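Local coordinates for protein transcriptional regulator, IclR family (Alicyclobacillus acidocaldarius subsp. acidocaldarius, PDB 5TJJ) that probably acts as a DNA-binding transcription factor of the IclR family, joining a helix-turn-helix domain to a C-terminal domain of the GAF class, at residues 210-215 / 249-254; 206-211 / 219-224; 168-173 / 198-203. All coordinates share one frame; numbering follows the deposited sequence.

All three contacts fall in the C-terminal, GAF-class part of the chain. Contacts 1 and 2 share Pro-210 and Val-211 and both build on strand 204-212. Contact 2 pairs this strand with 218-227 in the six-stranded antiparallel sheet, and contact 1 lays the end of helix 233-253 against its last residues; their centres are about 12 Å apart. Contact 3 comes first along the chain and closes before the others open. Its centre is about 18 Å from that of contact 2 and about 30 Å from that of contact 1. Segment 198-203 leads directly into strand 204-212, which therefore runs from the loop-to-loop contact, through the hairpin, to the helix.

Contact 1 (210-215 / 249-254); sequences PVFNQQ and KVSAWS
The ring of Phe-212 approaches Ser-251 obliquely, its CD2 4.1 Å from Ser-251 OG. Tyr-153 meets this ring edge-to-face, and the ring of Tyr-256, just beyond the helix, also meets it, the planes inclined to each other. While the phenyl group leads away from the helix, the backbone turns inward: Phe-212 N donates to Ser-251 OG over 2.9 Å, with an N-H...O angle of 151°. The same hydroxyl bonds to Ala-247 O one turn earlier, so this buried polar atom is held by two partners. A CA-H...O contact from Ser-251 CA to Phe-212 O, 3.3 Å, adds a backbone-to-backbone touch.

Val-211 has CG1 anti to its backbone N (chi1 175°), which sends that methyl to the helix, 3.7 Å from Val-250 CG1 and 3.8 Å from Ser-254 OG. The Ser-254 hydroxyl is itself tied back, donating to Val-250 O at 2.7 Å, while Ser-254 N reaches the same carbonyl from the opposite face. Past the strand, Asn-213 CB lies against Ser-254, and Asn-213 OD1 accepts from Gln-215 N at 2.9 Å, an Asx turn, and from Lys-217 N.

The short axes approach to 6.8 Å and run in the same general direction, inclined by 28°. The last turn of helix 233-253 thus packs on an antiparallel sheet in an alpha+beta domain, consistent with the GAF-class assignment.

Contact 2 (206-211 / 219-224); sequences AVAVPV and DLVLSC
Val-207 and Cys-224 form a hydrogen-bonded antiparallel pair, with Cys-224 N donating to Val-207 O at 2.8 Å and Val-207 N to Cys-224 O at 3.1 Å. Two residues on, Val-209 and Leu-222 repeat the pattern: Val-209 N meets Leu-222 O at 2.9 Å and Leu-222 N donates back to Val-209 O. Val-207 O takes a further donor, Ser-223 OG, 3.2 Å away and 58° out of the carbonyl plane. Ser-223 OG stands anti to its own backbone N (chi1 -175°), which turns it back to this carbonyl, so one oxygen receives both a backbone and a hydroxyl hydrogen. Toward the turn, Val-211 N still bonds to Leu-220 O, and a water then bridges the strands, donating to Val-211 O at 2.7 Å and accepting from Asp-219 N at 3.0 Å.

Side chains divide between two faces. Ala-208 CB touches Val-221 CG1 at 3.9 Å, on the face shared with Pro-210 and Ser-223 and covered by helix 144-151. On the other, the side chains of Val-211 and Leu-222 cross obliquely, Val-211 CG2 3.9 Å from Leu-222 CG; helices 233-253 and 86-101 cover this face.

Pro-210, which has no N-H, occupies a non-hydrogen-bonded pair with Val-221, and the ladder therefore loses no bond to it. The chemistry is that of a beta hairpin within the six-stranded sheet: much of the backbone polarity is paired between strands, water takes over near the turn, and mostly apolar side chains fill the layers above and below.

Contact 3 (168-173 / 198-203); sequences KAYTPN and GELWPG
Two irregular loops run close together, with CA atoms 5.6 Å apart at Tyr-170 and Leu-200 and 5.3 Å apart at Asn-173 and Glu-199, while Gly-198 takes a positive phi of 69°. Thr-171 joins them. Its OG1 sits between the backbone N and the carbonyl carbon (chi1 73°), and from there donates to Gly-198 O at 2.6 Å, in the carbonyl plane and with a C=O...O angle of 158°. Thr-171 OG1 also accepts from Asn-173 N at 3.1 Å, and weakly from Ser-174 N, so donor and acceptor roles are both used. The methyl CG2 lies 3.6 Å from Leu-200 O and reaches the Pro-202 ring. A valine in place of Thr-171 would probably leave Gly-198 O and Asn-173 N without their hydroxyl partner and weaken the tie between the loops.

On one flank, the Tyr-170 and Leu-200 side chains run alongside each other in one direction, Leu-200 CD2 meeting the ring obliquely, 3.3 Å from Tyr-170 CD2; Leu-200 also packs on Phe-139 and helix 144-151. On the Asn-173 side, Asn-173 CB rests 3.6 Å from Gly-198 O, and its ND2 bonds to His-197 O. Glu-199 CG passes 3.5 Å from Asn-173 O as the extended chain carries the carboxylate on to a salt bridge with Arg-148.

The geometry is that of an ST turn clasping a neighbouring loop: the segment ahead of helix 178-191 is pinned to the connection between strands 194-197 and 204-212, at one border of the six-stranded sheet.

Contact 1 (210-215 / 249-254)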
loop_
_atom_site.group_PDB
_atom_site.type_symbol
_atom_site.label_atom_id
_atom_site.label_comp_id
_atom_site.label_asym_id
_atom_site.label_seq_id
_atom_site.Cartn_x
_atom_site.Cartn_y
_atom_site.Cartn_z
ATOM N N PRO A 210 -9.280 3.346 -19.993
ATOM C CA PRO A 210 -7.925 3.145 -19.479
ATOM C C PRO A 210 -7.825 3.301 -17.962
ATOM O O PRO A 210 -8.610 4.052 -17.381
ATOM C CB PRO A 210 -7.133 4.248 -20.165
ATOM C CG PRO A 210 -8.125 5.329 -20.413
ATOM C CD PRO A 210 -9.399 4.608 -20.744
ATOM N N VAL A 211 -6.876 2.579 -17.340
ATOM C CA VAL A 211 -6.495 2.818 -15.927
ATOM C C VAL A 211 -5.091 3.399 -15.934
ATOM O O VAL A 211 -4.188 2.796 -16.509
ATOM C CB VAL A 211 -6.520 1.508 -15.092
ATOM C CG1 VAL A 211 -6.014 1.696 -13.671
ATOM C CG2 VAL A 211 -7.915 0.949 -15.067
ATOM N N PHE A 212 -4.905 4.556 -15.297
ATOM C CA PHE A 212 -3.590 5.189 -15.238
ATOM C C PHE A 212 -2.883 4.849 -13.938
ATOM O O PHE A 212 -3.527 4.620 -12.928
ATOM C CB PHE A 212 -3.718 6.700 -15.363
ATOM C CG PHE A 212 -4.494 7.136 -16.568
ATOM C CD1 PHE A 212 -3.867 7.245 -17.817
ATOM C CD2 PHE A 212 -5.852 7.460 -16.462
ATOM C CE1 PHE A 212 -4.588 7.640 -18.934
ATOM C CE2 PHE A 212 -6.570 7.869 -17.587
ATOM C CZ PHE A 212 -5.937 7.942 -18.822
ATOM N N ASN A 213 -1.559 4.837 -13.960
ATOM C CA ASN A 213 -0.758 4.569 -12.757
ATOM C C ASN A 213 -0.004 5.827 -12.328
ATOM O O ASN A 213 -0.306 6.933 -12.808
ATOM C CB ASN A 213 0.173 3.371 -12.996
ATOM C CG ASN A 213 1.282 3.668 -13.962
ATOM O OD1 ASN A 213 1.578 4.815 -14.291
ATOM N ND2 ASN A 213 1.891 2.626 -14.443
ATOM N N GLN A 214 0.956 5.677 -11.419
ATOM C CA GLN A 214 1.620 6.849 -10.846
ATOM C C GLN A 214 2.547 7.608 -11.820
ATOM O O GLN A 214 2.807 8.763 -11.601
ATOM C CB GLN A 214 2.285 6.536 -9.495
ATOM C CG GLN A 214 3.634 5.854 -9.516
ATOM C CD GLN A 214 3.513 4.349 -9.548
ATOM O OE1 GLN A 214 2.701 3.788 -10.308
ATOM N NE2 GLN A 214 4.320 3.675 -8.711
ATOM N N GLN A 215 3.002 6.987 -12.905
ATOM C CA GLN A 215 3.691 7.732 -13.973
ATOM C C GLN A 215 2.742 8.170 -15.081
ATOM O O GLN A 215 3.192 8.521 -16.167
ATOM C CB GLN A 215 4.826 6.909 -14.575
ATOM C CG GLN A 215 5.835 6.401 -13.551
ATOM C CD GLN A 215 5.613 4.953 -13.121
ATOM O OE1 GLN A 215 4.618 4.317 -13.495
ATOM N NE2 GLN A 215 6.546 4.423 -12.326
ATOM N N LYS A 249 -11.346 4.836 -9.784
ATOM C CA LYS A 249 -10.954 4.214 -8.494
ATOM C C LYS A 249 -9.674 3.386 -8.576
ATOM O O LYS A 249 -8.742 3.609 -7.824
ATOM C CB LYS A 249 -12.085 3.362 -7.933
ATOM C CG LYS A 249 -13.290 4.174 -7.491
ATOM C CD LYS A 249 -14.444 3.259 -7.127
ATOM C CE LYS A 249 -15.677 4.072 -6.772
ATOM N NZ LYS A 249 -16.598 3.335 -5.857
ATOM N N VAL A 250 -9.632 2.474 -9.535
ATOM C CA VAL A 250 -8.465 1.634 -9.788
ATOM C C VAL A 250 -7.221 2.453 -10.169
ATOM O O VAL A 250 -6.125 2.087 -9.770
ATOM C CB VAL A 250 -8.744 0.560 -10.869
ATOM C CG1 VAL A 250 -7.560 -0.400 -11.033
ATOM C CG2 VAL A 250 -9.972 -0.267 -10.502
ATOM N N SER A 251 -7.400 3.538 -10.938
ATOM C CA SER A 251 -6.323 4.513 -11.184
ATOM C C SER A 251 -5.815 5.095 -9.888
ATOM O O SER A 251 -4.622 5.038 -9.644
ATOM C CB SER A 251 -6.737 5.638 -12.144
ATOM O OG SER A 251 -7.076 5.080 -13.410
ATOM N N ALA A 252 -6.694 5.580 -9.025
ATOM C CA ALA A 252 -6.234 6.013 -7.681
ATOM C C ALA A 252 -5.465 4.872 -6.924
ATOM O O ALA A 252 -4.425 5.127 -6.301
ATOM C CB ALA A 252 -7.383 6.575 -6.837
ATOM N N TRP A 253 -5.935 3.624 -7.021
ATOM C CA TRP A 253 -5.258 2.496 -6.325
ATOM C C TRP A 253 -3.919 2.081 -6.969
ATOM O O TRP A 253 -3.071 1.459 -6.330
ATOM C CB TRP A 253 -6.180 1.289 -6.215
ATOM C CG TRP A 253 -7.540 1.629 -5.672
ATOM C CD1 TRP A 253 -7.885 2.697 -4.891
ATOM C CD2 TRP A 253 -8.724 0.887 -5.869
ATOM N NE1 TRP A 253 -9.211 2.665 -4.608
ATOM C CE2 TRP A 253 -9.754 1.559 -5.198
ATOM C CE3 TRP A 253 -9.024 -0.293 -6.565
ATOM C CZ2 TRP A 253 -11.070 1.081 -5.178
ATOM C CZ3 TRP A 253 -10.335 -0.764 -6.552
ATOM C CH2 TRP A 253 -11.340 -0.072 -5.858
ATOM N N SER A 254 -3.727 2.457 -8.229
ATOM C CA SER A 254 -2.472 2.237 -8.914
ATOM C C SER A 254 -1.556 3.428 -8.711
ATOM O O SER A 254 -0.544 3.501 -9.385
ATOM C CB SER A 254 -2.697 2.046 -10.414
ATOM O OG SER A 254 -3.734 1.139 -10.681
#

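Contact 2 (206-211 / 219-224)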
loop_
_atom_site.group_PDB
_atom_site.type_symbol
_atom_site.label_atom_id
_atom_site.label_comp_id
_atom_site.label_asym_id
_atom_site.label_seq_id
_atom_site.Cartn_x
_atom_site.Cartn_y
_atom_site.Cartn_z
ATOM N N ALA A 206 -17.471 -4.011 -27.710
ATOM C CA ALA A 206 -16.578 -3.708 -26.580
ATOM C C ALA A 206 -16.589 -2.214 -26.277
ATOM O O ALA A 206 -16.598 -1.395 -27.170
ATOM C CB ALA A 206 -15.168 -4.194 -26.859
ATOM N N VAL A 207 -16.619 -1.902 -24.998
ATOM C CA VAL A 207 -16.470 -0.570 -24.449
ATOM C C VAL A 207 -15.330 -0.685 -23.444
ATOM O O VAL A 207 -15.340 -1.594 -22.595
ATOM C CB VAL A 207 -17.736 -0.176 -23.697
ATOM C CG1 VAL A 207 -17.617 1.235 -23.156
ATOM C CG2 VAL A 207 -18.952 -0.345 -24.599
ATOM N N ALA A 208 -14.376 0.247 -23.524
ATOM C CA ALA A 208 -13.159 0.169 -22.768
ATOM C C ALA A 208 -12.717 1.519 -22.242
ATOM O O ALA A 208 -12.936 2.548 -22.847
ATOM C CB ALA A 208 -12.080 -0.405 -23.641
ATOM N N VAL A 209 -12.038 1.493 -21.116
ATOM C CA VAL A 209 -11.570 2.691 -20.468
ATOM C C VAL A 209 -10.207 2.392 -19.890
ATOM O O VAL A 209 -10.001 1.305 -19.354
ATOM C CB VAL A 209 -12.543 3.109 -19.349
ATOM C CG1 VAL A 209 -11.996 4.291 -18.532
ATOM C CG2 VAL A 209 -13.849 3.504 -19.972
ATOM N N PRO A 210 -9.280 3.346 -19.993
ATOM C CA PRO A 210 -7.925 3.145 -19.479
ATOM C C PRO A 210 -7.825 3.301 -17.962
ATOM O O PRO A 210 -8.610 4.052 -17.381
ATOM C CB PRO A 210 -7.133 4.248 -20.165
ATOM C CG PRO A 210 -8.125 5.329 -20.413
ATOM C CD PRO A 210 -9.399 4.608 -20.744
ATOM N N VAL A 211 -6.876 2.579 -17.340
ATOM C CA VAL A 211 -6.495 2.818 -15.927
ATOM C C VAL A 211 -5.091 3.399 -15.934
ATOM O O VAL A 211 -4.188 2.796 -16.509
ATOM C CB VAL A 211 -6.520 1.508 -15.092
ATOM C CG1 VAL A 211 -6.014 1.696 -13.671
ATOM C CG2 VAL A 211 -7.915 0.949 -15.067
ATOM N N ASP A 219 -1.203 0.884 -17.913
ATOM C CA ASP A 219 -0.839 -0.534 -17.747
ATOM C C ASP A 219 -2.055 -1.490 -17.735
ATOM O O ASP A 219 -1.894 -2.692 -17.901
ATOM C CB ASP A 219 -0.039 -0.723 -16.452
ATOM C CG ASP A 219 1.461 -0.455 -16.626
ATOM O OD1 ASP A 219 1.976 -0.462 -17.786
ATOM O OD2 ASP A 219 2.136 -0.258 -15.571
ATOM N N LEU A 220 -3.251 -0.951 -17.547
ATOM C CA LEU A 220 -4.430 -1.749 -17.358
ATOM C C LEU A 220 -5.582 -1.089 -18.066
ATOM O O LEU A 220 -5.668 0.150 -18.092
ATOM C CB LEU A 220 -4.745 -1.851 -15.868
ATOM C CG LEU A 220 -3.875 -2.767 -15.005
ATOM C CD1 LEU A 220 -4.350 -2.679 -13.545
ATOM C CD2 LEU A 220 -3.909 -4.200 -15.530
ATOM N N VAL A 221 -6.479 -1.903 -18.615
ATOM C CA VAL A 221 -7.714 -1.408 -19.220
ATOM C C VAL A 221 -8.875 -2.215 -18.677
ATOM O O VAL A 221 -8.729 -3.398 -18.461
ATOM C CB VAL A 221 -7.643 -1.484 -20.737
ATOM C CG1 VAL A 221 -9.010 -1.258 -21.390
ATOM C CG2 VAL A 221 -6.626 -0.460 -21.267
ATOM N N LEU A 222 -9.989 -1.545 -18.399
ATOM C CA LEU A 222 -11.216 -2.191 -18.009
ATOM C C LEU A 222 -12.113 -2.153 -19.211
ATOM O O LEU A 222 -12.303 -1.101 -19.793
ATOM C CB LEU A 222 -11.941 -1.463 -16.862
ATOM C CG LEU A 222 -11.182 -1.069 -15.618
ATOM C CD1 LEU A 222 -12.161 -0.539 -14.597
ATOM C CD2 LEU A 222 -10.457 -2.263 -15.039
ATOM N N SER A 223 -12.720 -3.294 -19.525
ATOM C CA SER A 223 -13.543 -3.434 -20.718
ATOM C C SER A 223 -14.820 -4.237 -20.468
ATOM O O SER A 223 -14.860 -5.078 -19.592
ATOM C CB SER A 223 -12.713 -4.096 -21.785
ATOM O OG SER A 223 -13.442 -4.137 -22.983
ATOM N N CYS A 224 -15.855 -3.961 -21.251
ATOM C CA CYS A 224 -17.152 -4.666 -21.178
ATOM C C CYS A 224 -17.435 -5.279 -22.536
ATOM O O CYS A 224 -17.348 -4.591 -23.562
ATOM C CB CYS A 224 -18.292 -3.695 -20.863
ATOM S SG CYS A 224 -18.640 -3.564 -19.118
HETATM O O HOH W 1 -2.275 1.418 -15.133
#

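Contact 3 (168-173 / 198-203)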
loop_
_atom_site.group_PDB
_atom_site.type_symbol
_atom_site.label_atom_id
_atom_site.label_comp_id
_atom_site.label_asym_id
_atom_site.label_seq_id
_atom_site.Cartn_x
_atom_site.Cartn_y
_atom_site.Cartn_z
ATOM N N LYS A 168 -3.739 -5.837 -38.735
ATOM C CA LYS A 168 -4.228 -7.109 -39.264
ATOM C C LYS A 168 -5.748 -7.144 -39.204
ATOM O O LYS A 168 -6.339 -6.886 -38.148
ATOM C CB LYS A 168 -3.644 -8.269 -38.467
ATOM C CG LYS A 168 -3.692 -9.587 -39.209
ATOM C CD LYS A 168 -4.147 -10.716 -38.303
ATOM C CE LYS A 168 -4.026 -12.060 -39.011
ATOM N NZ LYS A 168 -4.657 -13.120 -38.180
ATOM N N ALA A 169 -6.369 -7.470 -40.334
ATOM C CA ALA A 169 -7.830 -7.455 -40.480
ATOM C C ALA A 169 -8.465 -8.772 -40.016
ATOM O O ALA A 169 -8.496 -9.742 -40.779
ATOM C CB ALA A 169 -8.204 -7.170 -41.936
ATOM N N TYR A 170 -8.987 -8.804 -38.784
ATOM C CA TYR A 170 -9.661 -10.013 -38.262
ATOM C C TYR A 170 -11.050 -10.233 -38.844
ATOM O O TYR A 170 -11.458 -11.375 -39.054
ATOM C CB TYR A 170 -9.747 -9.997 -36.744
ATOM C CG TYR A 170 -8.404 -10.102 -36.082
ATOM C CD1 TYR A 170 -7.789 -11.340 -35.893
ATOM C CD2 TYR A 170 -7.735 -8.952 -35.640
ATOM C CE1 TYR A 170 -6.545 -11.431 -35.286
ATOM C CE2 TYR A 170 -6.494 -9.024 -35.028
ATOM C CZ TYR A 170 -5.901 -10.259 -34.851
ATOM O OH TYR A 170 -4.668 -10.307 -34.248
ATOM N N THR A 171 -11.779 -9.156 -39.097
ATOM C CA THR A 171 -13.144 -9.256 -39.623
ATOM C C THR A 171 -13.343 -8.196 -40.698
ATOM O O THR A 171 -12.436 -7.416 -40.946
ATOM C CB THR A 171 -14.189 -9.027 -38.505
ATOM O OG1 THR A 171 -14.213 -7.637 -38.158
ATOM C CG2 THR A 171 -13.886 -9.858 -37.241
ATOM N N PRO A 172 -14.526 -8.165 -41.347
ATOM C CA PRO A 172 -14.855 -7.045 -42.255
ATOM C C PRO A 172 -15.018 -5.662 -41.602
ATOM O O PRO A 172 -15.035 -4.655 -42.331
ATOM C CB PRO A 172 -16.189 -7.476 -42.877
ATOM C CG PRO A 172 -16.156 -8.962 -42.819
ATOM C CD PRO A 172 -15.475 -9.285 -41.522
ATOM N N ASN A 173 -15.174 -5.618 -40.272
ATOM C CA ASN A 173 -15.305 -4.359 -39.531
ATOM C C ASN A 173 -14.018 -3.912 -38.880
ATOM O O ASN A 173 -14.013 -2.866 -38.242
ATOM C CB ASN A 173 -16.342 -4.480 -38.412
ATOM C CG ASN A 173 -17.675 -5.011 -38.892
ATOM O OD1 ASN A 173 -17.965 -4.996 -40.072
ATOM N ND2 ASN A 173 -18.499 -5.483 -37.953
ATOM N N GLY A 198 -17.533 -5.523 -33.451
ATOM C CA GLY A 198 -17.136 -6.635 -34.272
ATOM C C GLY A 198 -15.770 -6.504 -34.891
ATOM O O GLY A 198 -15.562 -7.004 -35.981
ATOM N N GLU A 199 -14.828 -5.882 -34.187
ATOM C CA GLU A 199 -13.477 -5.678 -34.722
ATOM C C GLU A 199 -12.584 -6.891 -34.516
ATOM O O GLU A 199 -11.768 -7.180 -35.377
ATOM C CB GLU A 199 -12.844 -4.405 -34.174
ATOM C CG GLU A 199 -13.467 -3.148 -34.781
ATOM C CD GLU A 199 -12.942 -1.845 -34.178
ATOM O OE1 GLU A 199 -11.703 -1.702 -33.985
ATOM O OE2 GLU A 199 -13.768 -0.940 -33.900
ATOM N N LEU A 200 -12.748 -7.620 -33.416
ATOM C CA LEU A 200 -12.103 -8.944 -33.283
ATOM C C LEU A 200 -13.032 -10.132 -33.494
ATOM O O LEU A 200 -12.619 -11.123 -34.069
ATOM C CB LEU A 200 -11.451 -9.118 -31.916
ATOM C CG LEU A 200 -10.210 -8.289 -31.647
ATOM C CD1 LEU A 200 -9.704 -8.672 -30.265
ATOM C CD2 LEU A 200 -9.124 -8.458 -32.700
ATOM N N TRP A 201 -14.261 -10.059 -32.989
ATOM C CA TRP A 201 -15.190 -11.189 -33.056
ATOM C C TRP A 201 -16.479 -10.749 -33.710
ATOM O O TRP A 201 -17.103 -9.811 -33.245
ATOM C CB TRP A 201 -15.503 -11.673 -31.653
ATOM C CG TRP A 201 -14.341 -12.214 -30.929
ATOM C CD1 TRP A 201 -13.662 -13.338 -31.234
ATOM C CD2 TRP A 201 -13.735 -11.675 -29.761
ATOM N NE1 TRP A 201 -12.649 -13.528 -30.342
ATOM C CE2 TRP A 201 -12.676 -12.525 -29.417
ATOM C CE3 TRP A 201 -13.976 -10.546 -28.973
ATOM C CZ2 TRP A 201 -11.865 -12.308 -28.304
ATOM C CZ3 TRP A 201 -13.155 -10.314 -27.858
ATOM C CH2 TRP A 201 -12.121 -11.202 -27.535
ATOM N N PRO A 202 -16.901 -11.429 -34.783
ATOM C CA PRO A 202 -18.203 -11.050 -35.337
ATOM C C PRO A 202 -19.283 -11.161 -34.259
ATOM O O PRO A 202 -19.247 -12.099 -33.470
ATOM C CB PRO A 202 -18.435 -12.057 -36.448
ATOM C CG PRO A 202 -17.133 -12.711 -36.683
ATOM C CD PRO A 202 -16.372 -12.644 -35.403
ATOM N N GLY A 203 -20.158 -10.158 -34.185
ATOM C CA GLY A 203 -21.264 -10.126 -33.216
ATOM C C GLY A 203 -20.992 -9.545 -31.843
ATOM O O GLY A 203 -21.931 -9.331 -31.085
#